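Local coordinates for periplasmic oligopeptide-binding protein (Burkholderia pseudomallei, PDB 3ZS6), which probably binds oligopeptides in the periplasm and hands them to an ABC transporter for uptake into the cell, at residues P255-A260 against L472-A477; G305-G310 against N411-F416; G405-Y410 against Y493-A498. One frame throughout, in Å; residues are numbered along the deposited sequence. Where two conformers were deposited one is given.

Overall arrangement
Strand 253-258 runs into 260-266 with a corner at L259, and residues 255-260 form the first side of contact 1. Its second side, 472-477, lies 212 residues on, on strand 470-480. Contact 2 is nested inside that loop: residues 305-310, after strand 301-302, meet 411-416 at the start of helix 414-417. Contact 3 joins 405-410, at the end of strand 401-407, to loop 493-498. Its loop crosses those of contacts 1 and 2. L259 bonds through its backbone to A408 and Y493, which links contacts 1 and 3. T415 bonds to D409 and W406, which links contacts 2 and 3. Contacts 1 and 3 reach the same mixed sheet, and contact 2 packs beside it.

Contact 1: P255-A260 against L472-A477; sequences PGLQLA and LFQYSA
A chi1 of -178° swings CG of Q474 away from the backbone N, and the extended chain beyond carries the amide to the backbone of Q258. NE2 of Q474 donates to Q258 O at 2.7 Å. The bond is nearly straight, 172° at the hydrogen. The acceptor lies in the amide plane of Q474, while the donor sits above the carbonyl plane of Q258. The same side chain crosses L257 at about a right angle, with NE2 3.7 Å from L257 CB.

Three backbone bonds join the segments. A477 N donates to G256 O at 2.6 Å, Q258 N to Y475 O at 3.1 Å, and Y475 N to A260 O at 3.0 Å. L257 and S476 form the antiparallel non-hydrogen-bonded pair between the first two bonds, and their side chains diverge. Q258 lays its chain along A477, with CG 3.5 Å from A477 CB. On Y475, CD1 packs on A260 CB at 3.7 Å, and A260 O lies in the ring plane at its edge. Y475 also packs on an apolar side chain of the bound peptide. S476 OG turns to A298 O and D478 N.

L259 is the centre of an inverse gamma turn, where the first chain turns its corner. Strand 470-480 thus pairs antiparallel with 253-258 and, past L259, with 260-266, in the mixed sheet of a periplasmic peptide-binding protein.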
loop_
_atom_site.group_PDB
_atom_site.type_symbol
_atom_site.label_atom_id
_atom_site.label_comp_id
_atom_site.label_asym_id
_atom_site.label_seq_id
_atom_site.Cartn_x
_atom_site.Cartn_y
_atom_site.Cartn_z
ATOM N N PRO A 255 -12.093 -11.216 -10.893
ATOM C CA PRO A 255 -11.441 -10.261 -11.789
ATOM C C PRO A 255 -11.657 -8.811 -11.380
ATOM O O PRO A 255 -12.608 -8.503 -10.658
ATOM C CB PRO A 255 -12.176 -10.500 -13.099
ATOM C CG PRO A 255 -13.600 -10.751 -12.640
ATOM C CD PRO A 255 -13.480 -11.492 -11.311
ATOM N N GLY A 256 -10.783 -7.939 -11.876
ATOM C CA GLY A 256 -10.939 -6.501 -11.757
ATOM C C GLY A 256 -9.594 -5.785 -11.729
ATOM O O GLY A 256 -8.541 -6.421 -11.667
ATOM N N LEU A 257 -9.629 -4.459 -11.783
ATOM C CA LEU A 257 -8.433 -3.652 -11.588
ATOM C C LEU A 257 -8.452 -3.067 -10.176
ATOM O O LEU A 257 -9.513 -2.917 -9.568
ATOM C CB LEU A 257 -8.369 -2.529 -12.621
ATOM C CG LEU A 257 -8.207 -2.917 -14.091
ATOM C CD1 LEU A 257 -8.550 -1.733 -14.991
ATOM C CD2 LEU A 257 -6.801 -3.431 -14.376
ATOM N N GLN A 258 -7.275 -2.743 -9.654
ATOM C CA GLN A 258 -7.175 -2.152 -8.325
ATOM C C GLN A 258 -6.738 -0.697 -8.409
ATOM O O GLN A 258 -6.238 -0.264 -9.448
ATOM C CB GLN A 258 -6.200 -2.953 -7.463
ATOM C CG GLN A 258 -6.867 -4.112 -6.729
ATOM C CD GLN A 258 -5.882 -5.182 -6.305
ATOM O OE1 GLN A 258 -4.728 -5.183 -6.734
ATOM N NE2 GLN A 258 -6.336 -6.105 -5.463
ATOM N N LEU A 259 -6.943 0.053 -7.326
ATOM C CA LEU A 259 -6.404 1.406 -7.226
ATOM C C LEU A 259 -4.960 1.272 -6.762
ATOM O O LEU A 259 -4.632 1.536 -5.603
ATOM C CB LEU A 259 -7.212 2.267 -6.248
ATOM C CG LEU A 259 -8.597 2.741 -6.706
ATOM C CD1 LEU A 259 -9.337 3.484 -5.583
ATOM C CD2 LEU A 259 -8.496 3.612 -7.964
ATOM N N ALA A 260 -4.101 0.839 -7.675
ATOM C CA ALA A 260 -2.735 0.492 -7.320
ATOM C C ALA A 260 -1.858 0.567 -8.565
ATOM O O ALA A 260 -2.297 0.211 -9.659
ATOM C CB ALA A 260 -2.696 -0.918 -6.696
ATOM N N LEU A 472 4.599 1.729 -14.746
ATOM C CA LEU A 472 4.508 0.705 -15.781
ATOM C C LEU A 472 3.063 0.341 -16.125
ATOM O O LEU A 472 2.673 0.379 -17.290
ATOM C CB LEU A 472 5.277 -0.559 -15.365
ATOM C CG LEU A 472 6.795 -0.393 -15.250
ATOM C CD1 LEU A 472 7.457 -1.686 -14.783
ATOM C CD2 LEU A 472 7.381 0.078 -16.587
ATOM N N PHE A 473 2.276 -0.035 -15.119
ATOM C CA PHE A 473 0.882 -0.371 -15.358
ATOM C C PHE A 473 0.055 -0.357 -14.085
ATOM O O PHE A 473 0.590 -0.302 -12.970
ATOM C CB PHE A 473 0.757 -1.736 -16.057
ATOM C CG PHE A 473 1.461 -2.846 -15.341
ATOM C CD1 PHE A 473 0.866 -3.466 -14.253
ATOM C CD2 PHE A 473 2.724 -3.270 -15.750
ATOM C CE1 PHE A 473 1.512 -4.493 -13.577
ATOM C CE2 PHE A 473 3.376 -4.300 -15.080
ATOM C CZ PHE A 473 2.771 -4.908 -13.985
ATOM N N GLN A 474 -1.260 -0.395 -14.261
ATOM C CA GLN A 474 -2.177 -0.485 -13.141
ATOM C C GLN A 474 -2.308 -1.944 -12.735
ATOM O O GLN A 474 -2.525 -2.805 -13.587
ATOM C CB GLN A 474 -3.549 0.072 -13.536
ATOM C CG GLN A 474 -4.572 0.068 -12.397
ATOM C CD GLN A 474 -5.863 0.758 -12.797
ATOM O OE1 GLN A 474 -5.981 1.274 -13.909
ATOM N NE2 GLN A 474 -6.835 0.775 -11.889
ATOM N N TYR A 475 -2.165 -2.223 -11.441
ATOM C CA TYR A 475 -2.327 -3.586 -10.927
ATOM C C TYR A 475 -3.678 -4.191 -11.292
ATOM O O TYR A 475 -4.702 -3.511 -11.269
ATOM C CB TYR A 475 -2.206 -3.625 -9.400
ATOM C CG TYR A 475 -0.797 -3.754 -8.869
ATOM C CD1 TYR A 475 -0.037 -2.626 -8.590
ATOM C CD2 TYR A 475 -0.236 -5.004 -8.621
ATOM C CE1 TYR A 475 1.248 -2.731 -8.080
ATOM C CE2 TYR A 475 1.052 -5.122 -8.117
ATOM C CZ TYR A 475 1.788 -3.980 -7.850
ATOM O OH TYR A 475 3.065 -4.084 -7.349
ATOM N N SER A 476 -3.660 -5.479 -11.614
ATOM C CA SER A 476 -4.873 -6.272 -11.774
ATOM C C SER A 476 -5.203 -6.955 -10.444
ATOM O O SER A 476 -4.308 -7.438 -9.755
ATOM C CB SER A 476 -4.668 -7.320 -12.865
ATOM O OG SER A 476 -5.627 -8.356 -12.774
ATOM N N ALA A 477 -6.489 -6.990 -10.093
ATOM C CA ALA A 477 -6.951 -7.565 -8.830
ATOM C C ALA A 477 -7.180 -9.079 -8.918
ATOM O O ALA A 477 -7.570 -9.721 -7.931
ATOM C CB ALA A 477 -8.248 -6.873 -8.392
#

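Contact 2: G305-G310 against N411-F416; sequences GLMPKG and NDAMTF
M307 and F416 make a Met-aromatic contact where loop 305-310 meets the start of helix 414-417. Their side chains slide past each other in opposite directions. The sulfur stands 5.0 Å from the ring centroid and 56° off the ring normal, an oblique approach. M307 is bent at chi2 (-67°), which folds the thioether back beside A413 and the root of F416. There SD meets A413 CB at 3.6 Å, and CE packs on F416 CB at 3.9 Å.

P308 comes at F416 from the opposite direction. Its CD lies over one face of the ring, 3.4 Å from F416 CE2, and CG reaches CZ. The carbonyl O of L306 rests over the same face. It stands 3.4 Å above the plane, offset toward the rim, with CD1 and CE1 as its near ring atoms. That oxygen accepts a hydrogen bond from T261 OG1, so the polar atom is satisfied although it faces an aromatic ring. L306 itself meets F416 through CB and CD1, and the latter approaches F416 O. No hydrogen bond crosses between the two segments. The touching residues are all buried, and W406 meets the F416 ring with its plane turned by about 65°.

The helix start is held by its own polar bonds. D412 O accepts from T415 N, and A413 O from F416 N. The carboxylate of D412 also forms a salt bridge with R452 on helix 449-464, so it joins two parts of the fold. Its capping bond comes from M414 N, which meets D412 OD2 at 3.1 Å from above the carboxylate plane.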
loop_
_atom_site.group_PDB
_atom_site.type_symbol
_atom_site.label_atom_id
_atom_site.label_comp_id
_atom_site.label_asym_id
_atom_site.label_seq_id
_atom_site.Cartn_x
_atom_site.Cartn_y
_atom_site.Cartn_z
ATOM N N GLY A 305 1.952 7.686 -15.198
ATOM C CA GLY A 305 2.063 8.426 -13.956
ATOM C C GLY A 305 1.607 7.570 -12.783
ATOM O O GLY A 305 1.444 6.349 -12.922
ATOM N N LEU A 306 1.405 8.204 -11.631
ATOM C CA LEU A 306 1.043 7.496 -10.400
ATOM C C LEU A 306 -0.463 7.292 -10.226
ATOM O O LEU A 306 -0.885 6.338 -9.577
ATOM C CB LEU A 306 1.601 8.229 -9.173
ATOM C CG LEU A 306 3.124 8.374 -9.063
ATOM C CD1 LEU A 306 3.496 9.230 -7.843
ATOM C CD2 LEU A 306 3.803 7.008 -9.000
ATOM N N MET A 307 -1.267 8.197 -10.783
ATOM C CA MET A 307 -2.717 8.153 -10.589
ATOM C C MET A 307 -3.389 7.144 -11.518
ATOM O O MET A 307 -3.395 7.325 -12.735
ATOM C CB MET A 307 -3.352 9.537 -10.819
ATOM C CG MET A 307 -2.759 10.675 -10.001
ATOM S SD MET A 307 -3.066 10.523 -8.229
ATOM C CE MET A 307 -1.946 11.774 -7.612
ATOM N N PRO A 308 -3.982 6.085 -10.946
ATOM C CA PRO A 308 -4.751 5.147 -11.775
ATOM C C PRO A 308 -6.014 5.837 -12.279
ATOM O O PRO A 308 -6.569 6.673 -11.566
ATOM C CB PRO A 308 -5.130 4.022 -10.798
ATOM C CG PRO A 308 -4.329 4.266 -9.543
ATOM C CD PRO A 308 -4.014 5.733 -9.519
ATOM N N LYS A 309 -6.455 5.523 -13.492
ATOM C CA LYS A 309 -7.710 6.083 -13.970
ATOM C C LYS A 309 -8.813 5.685 -12.990
ATOM O O LYS A 309 -8.904 4.524 -12.589
ATOM C CB LYS A 309 -8.032 5.575 -15.376
ATOM C CG LYS A 309 -9.356 6.089 -15.928
ATOM C CD LYS A 309 -9.725 5.415 -17.244
ATOM C CE LYS A 309 -8.741 5.757 -18.353
ATOM N NZ LYS A 309 -9.199 5.232 -19.674
ATOM N N GLY A 310 -9.630 6.649 -12.579
ATOM C CA GLY A 310 -10.728 6.356 -11.676
ATOM C C GLY A 310 -10.554 6.829 -10.241
ATOM O O GLY A 310 -11.527 6.920 -9.497
ATOM N N ASN A 411 -9.460 6.302 -1.059
ATOM C CA ASN A 411 -9.795 6.650 -2.433
ATOM C C ASN A 411 -9.724 8.144 -2.673
ATOM O O ASN A 411 -10.745 8.810 -2.825
ATOM C CB ASN A 411 -11.171 6.103 -2.830
ATOM C CG ASN A 411 -11.461 6.278 -4.316
ATOM O OD1 ASN A 411 -10.723 6.958 -5.036
ATOM N ND2 ASN A 411 -12.545 5.668 -4.780
ATOM N N ASP A 412 -8.504 8.666 -2.681
ATOM C CA ASP A 412 -8.262 10.046 -3.055
ATOM C C ASP A 412 -6.833 10.193 -3.550
ATOM O O ASP A 412 -5.928 9.489 -3.088
ATOM C CB ASP A 412 -8.517 10.999 -1.890
ATOM C CG ASP A 412 -8.286 12.448 -2.278
ATOM O OD1 ASP A 412 -9.138 13.006 -3.000
ATOM O OD2 ASP A 412 -7.244 13.024 -1.881
ATOM N N ALA A 413 -6.630 11.111 -4.487
ATOM C CA ALA A 413 -5.323 11.275 -5.119
ATOM C C ALA A 413 -4.198 11.519 -4.112
ATOM O O ALA A 413 -3.034 11.242 -4.404
ATOM C CB ALA A 413 -5.369 12.402 -6.158
ATOM N N MET A 414 -4.542 12.040 -2.936
ATOM C CA MET A 414 -3.532 12.364 -1.928
ATOM C C MET A 414 -2.670 11.156 -1.534
ATOM O O MET A 414 -1.508 11.316 -1.182
ATOM C CB MET A 414 -4.172 12.983 -0.675
ATOM C CG MET A 414 -4.513 14.477 -0.804
ATOM S SD MET A 414 -3.132 15.533 -1.328
ATOM C CE MET A 414 -2.088 15.518 0.117
ATOM N N THR A 415 -3.235 9.955 -1.575
ATOM C CA THR A 415 -2.468 8.778 -1.169
ATOM C C THR A 415 -1.256 8.560 -2.083
ATOM O O THR A 415 -0.210 8.078 -1.640
ATOM C CB THR A 415 -3.329 7.501 -1.096
ATOM O OG1 THR A 415 -2.525 6.406 -0.639
ATOM C CG2 THR A 415 -3.932 7.155 -2.456
ATOM N N PHE A 416 -1.387 8.932 -3.351
ATOM C CA PHE A 416 -0.289 8.750 -4.296
ATOM C C PHE A 416 0.742 9.875 -4.167
ATOM O O PHE A 416 1.942 9.676 -4.408
ATOM C CB PHE A 416 -0.823 8.605 -5.724
ATOM C CG PHE A 416 -1.541 7.304 -5.966
ATOM C CD1 PHE A 416 -0.826 6.127 -6.162
ATOM C CD2 PHE A 416 -2.927 7.245 -5.954
ATOM C CE1 PHE A 416 -1.478 4.920 -6.374
ATOM C CE2 PHE A 416 -3.588 6.038 -6.155
ATOM C CZ PHE A 416 -2.864 4.876 -6.360
#

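Contact 3: G405-Y410 against Y493-A498; sequences GWFADY and YIDMRA
The peptide-binding site is bordered here by the end of strand 401-407 and the loop 493-498. I494 carries most of the contact. Its CB comes to 3.5 Å from A408 O, and its CG2 packs on A408 CB at 3.9 Å. With CG1 between the backbone N and the carbonyl carbon (chi1 72°), CG2 stays beside the backbone N. The chain is extended beyond CG1 (chi2 172°), which carries CD1 on to D409 O at 3.8 Å.

F407 meets the next part of the loop. Its CD2 is 3.6 Å from I494 O and its CE2 is 3.8 Å from D495 CB, both approaches oblique to the ring. The ring and the carboxylate of D495 are turned 47° apart. No hydrogen bond spans the two segments, so packing alone joins them directly. L259 nevertheless ties them through its backbone, bonding to both A408 and Y493.

D495 is fixed by charge from two sources. R497 NH1 forms a salt bridge with its OD1 at 2.8 Å. OD1 lies in the guanidinium plane of R497, while NH1 meets it from above the carboxylate plane. R479 bridges to OD2. Two arginines would probably stabilise the ionised form of D495.

The ligand lies close by. G405 and F407 form backbone hydrogen bonds with the bound peptide, and D409 OD1 bonds to its backbone. OD2 of D409 is held by Y101. F407 packs on an acidic side chain of the peptide. Backbone pairing of a bound peptide with a strand end is characteristic of the OppA-type binding site.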
loop_
_atom_site.group_PDB
_atom_site.type_symbol
_atom_site.label_atom_id
_atom_site.label_comp_id
_atom_site.label_asym_id
_atom_site.label_seq_id
_atom_site.Cartn_x
_atom_site.Cartn_y
_atom_site.Cartn_z
ATOM N N GLY A 405 5.714 -0.475 -6.092
ATOM C CA GLY A 405 4.281 -0.514 -6.332
ATOM C C GLY A 405 3.545 0.025 -5.119
ATOM O O GLY A 405 3.948 -0.225 -3.983
ATOM N N TRP A 406 2.464 0.760 -5.357
ATOM C CA TRP A 406 1.721 1.389 -4.267
ATOM C C TRP A 406 0.231 1.103 -4.411
ATOM O O TRP A 406 -0.339 1.292 -5.488
ATOM C CB TRP A 406 1.973 2.900 -4.291
ATOM C CG TRP A 406 1.355 3.684 -3.167
ATOM C CD1 TRP A 406 0.218 4.441 -3.221
ATOM C CD2 TRP A 406 1.861 3.816 -1.835
ATOM N NE1 TRP A 406 -0.021 5.030 -2.002
ATOM C CE2 TRP A 406 0.977 4.669 -1.133
ATOM C CE3 TRP A 406 2.973 3.294 -1.162
ATOM C CZ2 TRP A 406 1.165 5.003 0.208
ATOM C CZ3 TRP A 406 3.164 3.635 0.174
ATOM C CH2 TRP A 406 2.264 4.483 0.843
ATOM N N PHE A 407 -0.377 0.624 -3.329
ATOM C CA PHE A 407 -1.828 0.455 -3.219
ATOM C C PHE A 407 -2.398 1.658 -2.489
ATOM O O PHE A 407 -1.878 2.055 -1.438
ATOM C CB PHE A 407 -2.165 -0.802 -2.399
ATOM C CG PHE A 407 -2.403 -2.025 -3.233
ATOM C CD1 PHE A 407 -1.339 -2.757 -3.736
ATOM C CD2 PHE A 407 -3.696 -2.447 -3.514
ATOM C CE1 PHE A 407 -1.556 -3.883 -4.509
ATOM C CE2 PHE A 407 -3.925 -3.580 -4.287
ATOM C CZ PHE A 407 -2.854 -4.297 -4.783
ATOM N N ALA A 408 -3.461 2.243 -3.028
ATOM C CA ALA A 408 -4.099 3.376 -2.365
ATOM C C ALA A 408 -4.494 3.000 -0.934
ATOM O O ALA A 408 -5.000 1.899 -0.706
ATOM C CB ALA A 408 -5.328 3.806 -3.150
ATOM N N ASP A 409 -4.276 3.909 0.017
ATOM C CA ASP A 409 -4.687 3.691 1.411
ATOM C C ASP A 409 -6.121 4.172 1.618
ATOM O O ASP A 409 -6.755 3.872 2.636
ATOM C CB ASP A 409 -3.765 4.437 2.389
ATOM C CG ASP A 409 -2.379 3.808 2.499
ATOM O OD1 ASP A 409 -2.246 2.592 2.252
ATOM O OD2 ASP A 409 -1.422 4.535 2.832
ATOM N N TYR A 410 -6.608 4.939 0.646
ATOM C CA TYR A 410 -7.946 5.513 0.667
ATOM C C TYR A 410 -8.198 6.061 -0.723
ATOM O O TYR A 410 -7.255 6.257 -1.491
ATOM C CB TYR A 410 -8.056 6.629 1.709
ATOM C CG TYR A 410 -6.938 7.647 1.657
ATOM C CD1 TYR A 410 -7.021 8.768 0.832
ATOM C CD2 TYR A 410 -5.790 7.486 2.430
ATOM C CE1 TYR A 410 -5.991 9.708 0.786
ATOM C CE2 TYR A 410 -4.754 8.414 2.388
ATOM C CZ TYR A 410 -4.859 9.521 1.564
ATOM O OH TYR A 410 -3.834 10.442 1.527
ATOM N N TYR A 493 -11.919 -1.720 -4.165
ATOM C CA TYR A 493 -10.865 -1.284 -5.080
ATOM C C TYR A 493 -9.469 -1.095 -4.461
ATOM O O TYR A 493 -8.466 -1.071 -5.179
ATOM C CB TYR A 493 -11.303 -0.011 -5.824
ATOM C CG TYR A 493 -12.615 -0.183 -6.566
ATOM C CD1 TYR A 493 -12.730 -1.096 -7.614
ATOM C CD2 TYR A 493 -13.738 0.549 -6.211
ATOM C CE1 TYR A 493 -13.932 -1.262 -8.295
ATOM C CE2 TYR A 493 -14.947 0.387 -6.885
ATOM C CZ TYR A 493 -15.036 -0.517 -7.924
ATOM O OH TYR A 493 -16.229 -0.674 -8.592
ATOM N N ILE A 494 -9.384 -0.955 -3.142
ATOM C CA ILE A 494 -8.062 -0.882 -2.527
ATOM C C ILE A 494 -7.631 -2.235 -1.976
ATOM O O ILE A 494 -6.584 -2.359 -1.358
ATOM C CB ILE A 494 -7.943 0.232 -1.462
ATOM C CG1 ILE A 494 -8.716 -0.109 -0.196
ATOM C CG2 ILE A 494 -8.386 1.579 -2.032
ATOM C CD1 ILE A 494 -8.443 0.885 0.936
ATOM N N ASP A 495 -8.450 -3.250 -2.230
ATOM C CA ASP A 495 -8.136 -4.626 -1.850
ATOM C C ASP A 495 -7.802 -4.789 -0.369
ATOM O O ASP A 495 -6.833 -5.467 -0.006
ATOM C CB ASP A 495 -7.025 -5.223 -2.727
ATOM C CG ASP A 495 -6.875 -6.736 -2.527
ATOM O OD1 ASP A 495 -7.838 -7.395 -2.067
ATOM O OD2 ASP A 495 -5.798 -7.270 -2.821
ATOM N N MET A 496 -8.611 -4.166 0.484
ATOM C CA MET A 496 -8.489 -4.357 1.920
ATOM C C MET A 496 -9.654 -5.230 2.384
ATOM O O MET A 496 -10.716 -4.731 2.796
ATOM C CB MET A 496 -8.440 -3.012 2.657
ATOM C CG MET A 496 -7.030 -2.371 2.712
ATOM S SD MET A 496 -5.847 -3.301 3.731
ATOM C CE MET A 496 -4.654 -3.910 2.528
ATOM N N ARG A 497 -9.452 -6.537 2.288
ATOM C CA ARG A 497 -10.524 -7.499 2.518
ATOM C C ARG A 497 -10.243 -8.333 3.759
ATOM O O ARG A 497 -9.436 -9.260 3.728
ATOM C CB ARG A 497 -10.694 -8.400 1.281
ATOM C CG ARG A 497 -11.089 -7.639 -0.015
ATOM C CD ARG A 497 -11.017 -8.555 -1.245
ATOM N NE ARG A 497 -11.883 -8.119 -2.347
ATOM C CZ ARG A 497 -11.471 -7.459 -3.430
ATOM N NH1 ARG A 497 -10.188 -7.123 -3.576
ATOM N NH2 ARG A 497 -12.352 -7.121 -4.368
ATOM N N ALA A 498 -10.907 -7.975 4.851
ATOM C CA ALA A 498 -10.687 -8.609 6.145
ATOM C C ALA A 498 -11.343 -9.973 6.207
ATOM O O ALA A 498 -12.395 -10.199 5.605
ATOM C CB ALA A 498 -11.225 -7.717 7.262
#